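Local structure of Baccell_00875 (5NO8) at residues Leu646-Met660 with Glu671-Leu684. The protein is a polysaccharide lyase that probably removes the L-rhamnose caps linked to glucuronic acid on complex arabinogalactan proteins. Sequence-based numbering, arbitrary orientation.
Sequences LCLFFEDGKASCAYM and EFYDPYANDQDWAL
Y673 lays its ring between those of Y659 and F650, taking an edge on each face. Y659 CD1 stands 3.4 Å above the centre of the Y673 ring, and F650 CZ meets the opposite face nearer the rim, in a T-shaped stack with planes at 78°. With CG anti to the backbone N (chi1 -177°), the Y659 ring reaches across to the backbone of E671 and F672. Its hydroxyl meets two waters, one shared with E671 OE2 and one with E671 O, so a tyrosine suits this partly exposed border; E671 OE1 is salt-bridged to K669. The backbones of 659-660 and 672-673 pair antiparallel, at the margin of a small four-stranded sheet. E671 and F672 together face M660 in a G1 bulge; the unbranched M660 side chain lies alongside F672, its CG in CH-pi contact over the ring.

S656 is small enough to fit at the edge of the Y673 ring, its OG giving a 2.7 Å hydrogen bond to a lone pair of D674 O. D674 OD1 closes an Asx turn onto Y676 N. Farther on, L684 CG makes a CH-pi contact over one face of F649, while D681 OD1 lies at the ring edge, 3.2 Å from CE1. The buried carboxylates of D674, bonded to K602 N and R603 N, and D681, salt-bridged to R345, are thus satisfied within largely aromatic and aliphatic packing.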
ATOM      1  N   LEU A 646       4.717  -2.588 -11.243  1.00 12.54           N
ATOM      2  CA  LEU A 646       4.701  -3.442 -12.426  1.00 12.82           C
ATOM      3  C   LEU A 646       4.289  -4.862 -12.142  1.00 12.91           C
ATOM      4  O   LEU A 646       3.905  -5.567 -13.067  1.00 13.94           O
ATOM      5  CB  LEU A 646       6.047  -3.447 -13.150  1.00 13.53           C
ATOM      6  CG  LEU A 646       6.457  -2.120 -13.777  1.00 14.64           C
ATOM      7  CD1 LEU A 646       7.886  -2.242 -14.260  1.00 14.96           C
ATOM      8  CD2 LEU A 646       5.507  -1.729 -14.899  1.00 15.51           C
ATOM      9  N   CYS A 647       4.340  -5.298 -10.877  1.00 12.97           N
ATOM     10  CA  CYS A 647       3.909  -6.651 -10.546  1.00 12.93           C
ATOM     11  C   CYS A 647       2.426  -6.908 -10.793  1.00 12.92           C
ATOM     12  O   CYS A 647       2.023  -8.055 -10.873  1.00 13.92           O
ATOM     13  CB  CYS A 647       4.282  -7.015  -9.129  1.00 13.06           C
ATOM     14  SG  CYS A 647       3.356  -6.077  -7.891  1.00 14.21           S
ATOM     15  N   LEU A 648       1.633  -5.856 -10.997  1.00 12.76           N
ATOM     16  CA  LEU A 648       0.196  -6.007 -11.278  1.00 13.22           C
ATOM     17  C   LEU A 648      -0.102  -6.405 -12.723  1.00 12.82           C
ATOM     18  O   LEU A 648      -1.255  -6.605 -13.077  1.00 12.76           O
ATOM     19  CB  LEU A 648      -0.517  -4.703 -10.952  1.00 13.32           C
ATOM     20  CG  LEU A 648      -0.457  -4.232  -9.498  1.00 13.97           C
ATOM     21  CD1 LEU A 648      -0.866  -2.771  -9.433  1.00 15.00           C
ATOM     22  CD2 LEU A 648      -1.306  -5.104  -8.590  1.00 14.48           C
ATOM     23  N   PHE A 649       0.933  -6.478 -13.561  1.00 12.22           N
ATOM     24  CA  PHE A 649       0.814  -6.721 -15.003  1.00 13.00           C
ATOM     25  C   PHE A 649       1.611  -7.961 -15.340  1.00 13.44           C
ATOM     26  O   PHE A 649       2.773  -8.093 -14.916  1.00 14.49           O
ATOM     27  CB  PHE A 649       1.346  -5.486 -15.755  1.00 12.54           C
ATOM     28  CG  PHE A 649       0.641  -4.241 -15.338  1.00 12.43           C
ATOM     29  CD1 PHE A 649      -0.590  -3.919 -15.899  1.00 12.92           C
ATOM     30  CD2 PHE A 649       1.152  -3.441 -14.328  1.00 13.12           C
ATOM     31  CE1 PHE A 649      -1.304  -2.816 -15.440  1.00 13.66           C
ATOM     32  CE2 PHE A 649       0.441  -2.328 -13.879  1.00 13.78           C
ATOM     33  CZ  PHE A 649      -0.786  -2.023 -14.446  1.00 13.25           C
ATOM     34  N   PHE A 650       0.967  -8.871 -16.055  1.00 13.58           N
ATOM     35  CA  PHE A 650       1.516 -10.179 -16.337  1.00 14.51           C
ATOM     36  C   PHE A 650       1.992 -10.311 -17.785  1.00 15.63           C
ATOM     37  O   PHE A 650       1.601  -9.523 -18.670  1.00 15.31           O
ATOM     38  CB  PHE A 650       0.464 -11.238 -15.973  1.00 14.33           C
ATOM     39  CG  PHE A 650      -0.128 -11.025 -14.590  1.00 14.79           C
ATOM     40  CD1 PHE A 650       0.714 -10.902 -13.479  1.00 15.46           C
ATOM     41  CD2 PHE A 650      -1.481 -10.846 -14.424  1.00 14.93           C
ATOM     42  CE1 PHE A 650       0.192 -10.662 -12.216  1.00 16.09           C
ATOM     43  CE2 PHE A 650      -2.022 -10.618 -13.167  1.00 15.29           C
ATOM     44  CZ  PHE A 650      -1.172 -10.515 -12.061  1.00 15.44           C
ATOM     45  N   GLU A 651       2.795 -11.334 -18.032  1.00 16.00           N
ATOM     46  CA  GLU A 651       3.503 -11.472 -19.308  1.00 17.29           C
ATOM     47  C   GLU A 651       2.601 -11.887 -20.455  1.00 18.32           C
ATOM     48  O   GLU A 651       3.057 -11.894 -21.586  1.00 18.82           O
ATOM     49  CB  GLU A 651       4.662 -12.464 -19.210  1.00 18.51           C
ATOM     50  CG  GLU A 651       5.749 -12.066 -18.217  1.00 21.56           C
ATOM     51  CD  GLU A 651       6.655 -10.952 -18.676  1.00 25.86           C
ATOM     52  OE1 GLU A 651       6.628 -10.585 -19.890  1.00 27.68           O
ATOM     53  OE2 GLU A 651       7.418 -10.451 -17.799  1.00 25.80           O
ATOM     54  N   ASP A 652       1.356 -12.262 -20.173  1.00 16.35           N
ATOM     55  CA  ASP A 652       0.362 -12.482 -21.233  1.00 17.04           C
ATOM     56  C   ASP A 652      -0.535 -11.279 -21.480  1.00 15.99           C
ATOM     57  O   ASP A 652      -1.515 -11.410 -22.196  1.00 18.36           O
ATOM     58  CB  ASP A 652      -0.480 -13.738 -20.921  1.00 17.61           C
ATOM     59  CG  ASP A 652      -1.176 -13.674 -19.552  1.00 19.23           C
ATOM     60  OD1 ASP A 652      -0.996 -12.681 -18.794  1.00 17.34           O
ATOM     61  OD2 ASP A 652      -1.870 -14.663 -19.208  1.00 22.68           O
ATOM     62  N   GLY A 653      -0.245 -10.142 -20.847  1.00 13.98           N
ATOM     63  CA  GLY A 653      -1.021  -8.935 -21.019  1.00 14.67           C
ATOM     64  C   GLY A 653      -2.145  -8.762 -20.024  1.00 13.86           C
ATOM     65  O   GLY A 653      -2.767  -7.721 -20.016  1.00 14.35           O
ATOM     66  N   LYS A 654      -2.427  -9.789 -19.215  1.00 14.19           N
ATOM     67  CA  LYS A 654      -3.466  -9.689 -18.181  1.00 14.71           C
ATOM     68  C   LYS A 654      -2.952  -8.778 -17.058  1.00 14.30           C
ATOM     69  O   LYS A 654      -1.746  -8.496 -16.950  1.00 13.77           O
ATOM     70  CB  LYS A 654      -3.834 -11.069 -17.641  1.00 15.30           C
ATOM     71  CG  LYS A 654      -4.655 -11.883 -18.622  1.00 16.37           C
ATOM     72  CD  LYS A 654      -4.913 -13.306 -18.115  1.00 18.84           C
ATOM     73  CE  LYS A 654      -5.935 -14.044 -18.977  1.00 20.20           C
ATOM     74  NZ  LYS A 654      -6.254 -15.383 -18.414  1.00 22.05           N
ATOM     75  N   ALA A 655      -3.871  -8.315 -16.217  1.00 13.76           N
ATOM     76  CA  ALA A 655      -3.513  -7.466 -15.113  1.00 13.69           C
ATOM     77  C   ALA A 655      -4.432  -7.761 -13.926  1.00 13.62           C
ATOM     78  O   ALA A 655      -5.495  -8.370 -14.097  1.00 14.04           O
ATOM     79  CB  ALA A 655      -3.613  -6.014 -15.497  1.00 13.33           C
ATOM     80  N   SER A 656      -4.010  -7.302 -12.765  1.00 14.44           N
ATOM     81  CA  SER A 656      -4.795  -7.486 -11.535  1.00 14.42           C
ATOM     82  C   SER A 656      -5.066  -6.161 -10.826  1.00 14.61           C
ATOM     83  O   SER A 656      -4.177  -5.329 -10.693  1.00 13.59           O
ATOM     84  CB  SER A 656      -4.060  -8.438 -10.591  1.00 14.34           C
ATOM     85  OG  SER A 656      -4.725  -8.488  -9.335  1.00 14.64           O
ATOM     86  N   CYS A 657      -6.281  -6.029 -10.284  1.00 15.56           N
ATOM     87  CA  CYS A 657      -6.673  -4.817  -9.565  1.00 15.96           C
ATOM     88  C   CYS A 657      -6.083  -4.671  -8.169  1.00 15.71           C
ATOM     89  O   CYS A 657      -6.132  -3.574  -7.628  1.00 16.04           O
ATOM     90  CB  CYS A 657      -8.203  -4.681  -9.508  1.00 16.74           C
ATOM     91  SG  CYS A 657      -9.016  -5.899  -8.492  1.00 19.82           S
ATOM     92  N   ALA A 658      -5.521  -5.743  -7.595  1.00 15.47           N
ATOM     93  CA  ALA A 658      -4.918  -5.672  -6.255  1.00 15.86           C
ATOM     94  C   ALA A 658      -4.191  -6.965  -5.889  1.00 14.18           C
ATOM     95  O   ALA A 658      -4.656  -8.042  -6.236  1.00 15.12           O
ATOM     96  CB  ALA A 658      -6.008  -5.428  -5.209  1.00 16.49           C
ATOM     97  N   TYR A 659      -3.062  -6.829  -5.201  1.00 13.18           N
ATOM     98  CA  TYR A 659      -2.400  -7.948  -4.590  1.00 12.71           C
ATOM     99  C   TYR A 659      -2.797  -7.938  -3.104  1.00 12.49           C
ATOM    100  O   TYR A 659      -2.415  -7.044  -2.371  1.00 12.54           O
ATOM    101  CB  TYR A 659      -0.880  -7.879  -4.706  1.00 13.01           C
ATOM    102  CG  TYR A 659      -0.227  -9.110  -4.128  1.00 12.93           C
ATOM    103  CD1 TYR A 659      -0.294 -10.333  -4.805  1.00 13.11           C
ATOM    104  CD2 TYR A 659       0.350  -9.095  -2.861  1.00 13.47           C
ATOM    105  CE1 TYR A 659       0.241 -11.501  -4.267  1.00 13.63           C
ATOM    106  CE2 TYR A 659       0.888 -10.256  -2.314  1.00 13.61           C
ATOM    107  CZ  TYR A 659       0.838 -11.458  -3.025  1.00 13.72           C
ATOM    108  OH  TYR A 659       1.391 -12.603  -2.493  1.00 14.26           O
ATOM    109  N   MET A 660      -3.509  -8.967  -2.677  1.00 13.08           N
ATOM    110  CA  MET A 660      -3.922  -9.121  -1.279  1.00 13.02           C
ATOM    111  C   MET A 660      -2.730  -9.718  -0.528  1.00 12.69           C
ATOM    112  O   MET A 660      -2.394 -10.878  -0.711  1.00 13.14           O
ATOM    113  CB  MET A 660      -5.172 -10.015  -1.164  1.00 14.64           C
ATOM    114  CG  MET A 660      -6.366  -9.573  -2.005  1.00 15.77           C
ATOM    115  SD  MET A 660      -6.829  -7.879  -1.671  1.00 18.23           S
ATOM    116  CE  MET A 660      -7.029  -7.849   0.106  1.00 17.63           C
ATOM    117  N   GLU A 671      -2.504 -13.613   0.028  1.00 14.05           N
ATOM    118  CA  GLU A 671      -1.300 -13.766  -0.827  1.00 14.66           C
ATOM    119  C   GLU A 671      -1.690 -14.130  -2.265  1.00 14.19           C
ATOM    120  O   GLU A 671      -1.182 -15.096  -2.841  1.00 14.81           O
ATOM    121  CB  GLU A 671      -0.296 -14.746  -0.226  1.00 15.50           C
ATOM    122  CG  GLU A 671       0.066 -14.361   1.192  1.00 17.51           C
ATOM    123  CD  GLU A 671       1.275 -15.071   1.734  1.00 19.94           C
ATOM    124  OE1 GLU A 671       1.107 -16.194   2.256  1.00 22.31           O
ATOM    125  OE2 GLU A 671       2.385 -14.537   1.582  1.00 21.44           O
ATOM    126  N   PHE A 672      -2.573 -13.344  -2.855  1.00 13.61           N
ATOM    127  CA  PHE A 672      -2.961 -13.582  -4.243  1.00 14.27           C
ATOM    128  C   PHE A 672      -3.263 -12.265  -4.957  1.00 13.32           C
ATOM    129  O   PHE A 672      -3.596 -11.255  -4.336  1.00 12.65           O
ATOM    130  CB  PHE A 672      -4.176 -14.537  -4.328  1.00 15.12           C
ATOM    131  CG  PHE A 672      -5.436 -13.965  -3.755  1.00 16.24           C
ATOM    132  CD1 PHE A 672      -6.219 -13.102  -4.481  1.00 16.80           C
ATOM    133  CD2 PHE A 672      -5.854 -14.317  -2.489  1.00 17.01           C
ATOM    134  CE1 PHE A 672      -7.366 -12.543  -3.952  1.00 18.34           C
ATOM    135  CE2 PHE A 672      -7.008 -13.781  -1.959  1.00 17.35           C
ATOM    136  CZ  PHE A 672      -7.774 -12.891  -2.680  1.00 17.98           C
ATOM    137  N   TYR A 673      -3.146 -12.319  -6.282  1.00 13.97           N
ATOM    138  CA  TYR A 673      -3.607 -11.245  -7.168  1.00 13.35           C
ATOM    139  C   TYR A 673      -5.072 -11.468  -7.427  1.00 14.07           C
ATOM    140  O   TYR A 673      -5.479 -12.559  -7.865  1.00 13.30           O
ATOM    141  CB  TYR A 673      -2.818 -11.267  -8.512  1.00 13.39           C
ATOM    142  CG  TYR A 673      -1.407 -10.830  -8.352  1.00 13.45           C
ATOM    143  CD1 TYR A 673      -1.090  -9.494  -8.268  1.00 13.19           C
ATOM    144  CD2 TYR A 673      -0.369 -11.756  -8.261  1.00 14.19           C
ATOM    145  CE1 TYR A 673       0.220  -9.069  -8.080  1.00 13.99           C
ATOM    146  CE2 TYR A 673       0.943 -11.332  -8.064  1.00 14.56           C
ATOM    147  CZ  TYR A 673       1.227  -9.983  -7.998  1.00 13.87           C
ATOM    148  OH  TYR A 673       2.512  -9.539  -7.807  1.00 14.54           O
ATOM    149  N   ASP A 674      -5.883 -10.456  -7.148  1.00 14.50           N
ATOM    150  CA  ASP A 674      -7.299 -10.564  -7.454  1.00 17.03           C
ATOM    151  C   ASP A 674      -7.510 -10.818  -8.952  1.00 17.68           C
ATOM    152  O   ASP A 674      -6.825 -10.205  -9.777  1.00 17.34           O
ATOM    153  CB  ASP A 674      -8.054  -9.324  -7.029  1.00 18.04           C
ATOM    154  CG  ASP A 674      -9.548  -9.540  -7.082  1.00 19.75           C
ATOM    155  OD1 ASP A 674     -10.102  -9.415  -8.200  1.00 19.06           O
ATOM    156  OD2 ASP A 674     -10.116  -9.909  -6.016  1.00 19.68           O
ATOM    157  N   PRO A 675      -8.405 -11.753  -9.304  1.00 18.96           N
ATOM    158  CA  PRO A 675      -8.547 -12.132 -10.702  1.00 19.58           C
ATOM    159  C   PRO A 675      -9.272 -11.148 -11.626  1.00 18.99           C
ATOM    160  O   PRO A 675      -9.410 -11.470 -12.792  1.00 18.41           O
ATOM    161  CB  PRO A 675      -9.303 -13.450 -10.633  1.00 21.57           C
ATOM    162  CG  PRO A 675      -9.982 -13.460  -9.332  1.00 21.40           C
ATOM    163  CD  PRO A 675      -9.115 -12.682  -8.408  1.00 20.49           C
ATOM    164  N   TYR A 676      -9.750 -10.008 -11.126  1.00 17.22           N
ATOM    165  CA  TYR A 676     -10.284  -8.969 -12.006  1.00 17.62           C
ATOM    166  C   TYR A 676      -9.183  -8.020 -12.426  1.00 16.70           C
ATOM    167  O   TYR A 676      -8.416  -7.558 -11.586  1.00 15.96           O
ATOM    168  CB  TYR A 676     -11.388  -8.106 -11.351  1.00 17.80           C
ATOM    169  CG  TYR A 676     -12.790  -8.700 -11.299  1.00 19.59           C
ATOM    170  CD1 TYR A 676     -13.129  -9.884 -11.962  1.00 20.26           C
ATOM    171  CD2 TYR A 676     -13.801  -8.038 -10.594  1.00 20.33           C
ATOM    172  CE1 TYR A 676     -14.431 -10.398 -11.919  1.00 21.66           C
ATOM    173  CE2 TYR A 676     -15.099  -8.555 -10.539  1.00 21.11           C
ATOM    174  CZ  TYR A 676     -15.396  -9.734 -11.189  1.00 22.66           C
ATOM    175  OH  TYR A 676     -16.665 -10.273 -11.140  1.00 23.37           O
ATOM    176  N   ALA A 677      -9.153  -7.690 -13.715  1.00 16.83           N
ATOM    177  CA  ALA A 677      -8.543  -6.434 -14.162  1.00 16.95           C
ATOM    178  C   ALA A 677      -9.664  -5.398 -14.128  1.00 17.86           C
ATOM    179  O   ALA A 677     -10.693  -5.542 -14.812  1.00 18.97           O
ATOM    180  CB  ALA A 677      -7.984  -6.560 -15.555  1.00 16.89           C
ATOM    181  N   ASN A 678      -9.488  -4.394 -13.292  1.00 17.43           N
ATOM    182  CA  ASN A 678     -10.477  -3.377 -13.104  1.00 17.84           C
ATOM    183  C   ASN A 678      -9.851  -2.028 -13.410  1.00 17.38           C
ATOM    184  O   ASN A 678      -9.892  -1.584 -14.565  1.00 19.20           O
ATOM    185  CB  ASN A 678     -11.094  -3.543 -11.686  1.00 17.77           C
ATOM    186  CG  ASN A 678     -12.254  -2.617 -11.451  1.00 18.46           C
ATOM    187  OD1 ASN A 678     -12.279  -1.539 -12.020  1.00 19.40           O
ATOM    188  ND2 ASN A 678     -13.233  -3.026 -10.602  1.00 18.19           N
ATOM    189  N   ASP A 679      -9.230  -1.388 -12.426  1.00 16.57           N
ATOM    190  CA  ASP A 679      -8.794  -0.006 -12.516  1.00 16.70           C
ATOM    191  C   ASP A 679      -7.264   0.233 -12.455  1.00 15.47           C
ATOM    192  O   ASP A 679      -6.803   1.366 -12.495  1.00 15.40           O
ATOM    193  CB  ASP A 679      -9.537   0.853 -11.436  1.00 18.29           C
ATOM    194  CG  ASP A 679      -9.568   0.227 -10.029  1.00 19.76           C
ATOM    195  OD1 ASP A 679      -9.396  -1.015  -9.835  1.00 20.19           O
ATOM    196  OD2 ASP A 679      -9.766   1.031  -9.072  1.00 21.69           O
ATOM    197  N   GLN A 680      -6.494  -0.846 -12.361  1.00 14.09           N
ATOM    198  CA  GLN A 680      -5.049  -0.793 -12.130  1.00 14.74           C
ATOM    199  C   GLN A 680      -4.229  -0.180 -13.251  1.00 14.58           C
ATOM    200  O   GLN A 680      -3.061   0.112 -13.027  1.00 13.69           O
ATOM    201  CB  GLN A 680      -4.458  -2.192 -11.813  1.00 14.53           C
ATOM    202  CG  GLN A 680      -4.409  -3.158 -13.001  1.00 14.33           C
ATOM    203  CD  GLN A 680      -5.764  -3.444 -13.596  1.00 15.12           C
ATOM    204  OE1 GLN A 680      -6.003  -3.330 -14.849  1.00 16.74           O
ATOM    205  NE2 GLN A 680      -6.672  -3.826 -12.734  1.00 12.60           N
ATOM    206  N   ASP A 681      -4.812   0.046 -14.418  1.00 14.68           N
ATOM    207  CA  ASP A 681      -4.016   0.580 -15.532  1.00 15.20           C
ATOM    208  C   ASP A 681      -3.539   2.005 -15.285  1.00 14.53           C
ATOM    209  O   ASP A 681      -2.561   2.442 -15.882  1.00 12.82           O
ATOM    210  CB  ASP A 681      -4.750   0.380 -16.842  1.00 16.33           C
ATOM    211  CG  ASP A 681      -4.892  -1.089 -17.161  1.00 17.92           C
ATOM    212  OD1 ASP A 681      -3.860  -1.804 -17.120  1.00 19.42           O
ATOM    213  OD2 ASP A 681      -6.012  -1.570 -17.389  1.00 18.99           O
ATOM    214  N   TRP A 682      -4.160   2.718 -14.337  1.00 14.24           N
ATOM    215  CA  TRP A 682      -3.555   3.945 -13.823  1.00 14.51           C
ATOM    216  C   TRP A 682      -2.095   3.809 -13.360  1.00 13.85           C
ATOM    217  O   TRP A 682      -1.330   4.762 -13.419  1.00 12.94           O
ATOM    218  CB  TRP A 682      -4.391   4.554 -12.664  1.00 15.48           C
ATOM    219  CG  TRP A 682      -5.690   5.112 -13.099  1.00 15.83           C
ATOM    220  CD1 TRP A 682      -6.914   4.579 -12.892  1.00 16.26           C
ATOM    221  CD2 TRP A 682      -5.898   6.329 -13.833  1.00 16.76           C
ATOM    222  NE1 TRP A 682      -7.889   5.383 -13.440  1.00 16.53           N
ATOM    223  CE2 TRP A 682      -7.290   6.456 -14.039  1.00 16.42           C
ATOM    224  CE3 TRP A 682      -5.044   7.294 -14.365  1.00 16.79           C
ATOM    225  CZ2 TRP A 682      -7.854   7.535 -14.753  1.00 17.51           C
ATOM    226  CZ3 TRP A 682      -5.605   8.372 -15.086  1.00 18.08           C
ATOM    227  CH2 TRP A 682      -7.007   8.480 -15.242  1.00 17.14           C
ATOM    228  N   ALA A 683      -1.694   2.635 -12.864  1.00 13.09           N
ATOM    229  CA  ALA A 683      -0.301   2.488 -12.476  1.00 12.86           C
ATOM    230  C   ALA A 683       0.629   2.716 -13.664  1.00 12.59           C
ATOM    231  O   ALA A 683       1.698   3.285 -13.490  1.00 13.28           O
ATOM    232  CB  ALA A 683      -0.049   1.142 -11.818  1.00 12.82           C
ATOM    233  N   LEU A 684       0.220   2.292 -14.852  1.00 12.78           N
ATOM    234  CA  LEU A 684       1.049   2.488 -16.047  1.00 13.22           C
ATOM    235  C   LEU A 684       0.924   3.918 -16.580  1.00 13.20           C
ATOM    236  O   LEU A 684       1.875   4.473 -17.105  1.00 13.24           O
ATOM    237  CB  LEU A 684       0.720   1.456 -17.109  1.00 13.24           C
ATOM    238  CG  LEU A 684       1.080   0.012 -16.763  1.00 13.94           C
ATOM    239  CD1 LEU A 684       0.672  -0.895 -17.920  1.00 14.47           C
ATOM    240  CD2 LEU A 684       2.550  -0.136 -16.405  1.00 14.93           C
TER
HETATM  241  O   HOH W   1      -8.417  -1.734  -7.245  1.00 22.46           O
HETATM  242  O   HOH W   2       2.260 -11.989   0.241  1.00 19.62           O
HETATM  243  O   HOH W   3       1.758 -14.795  -3.904  1.00 40.69           O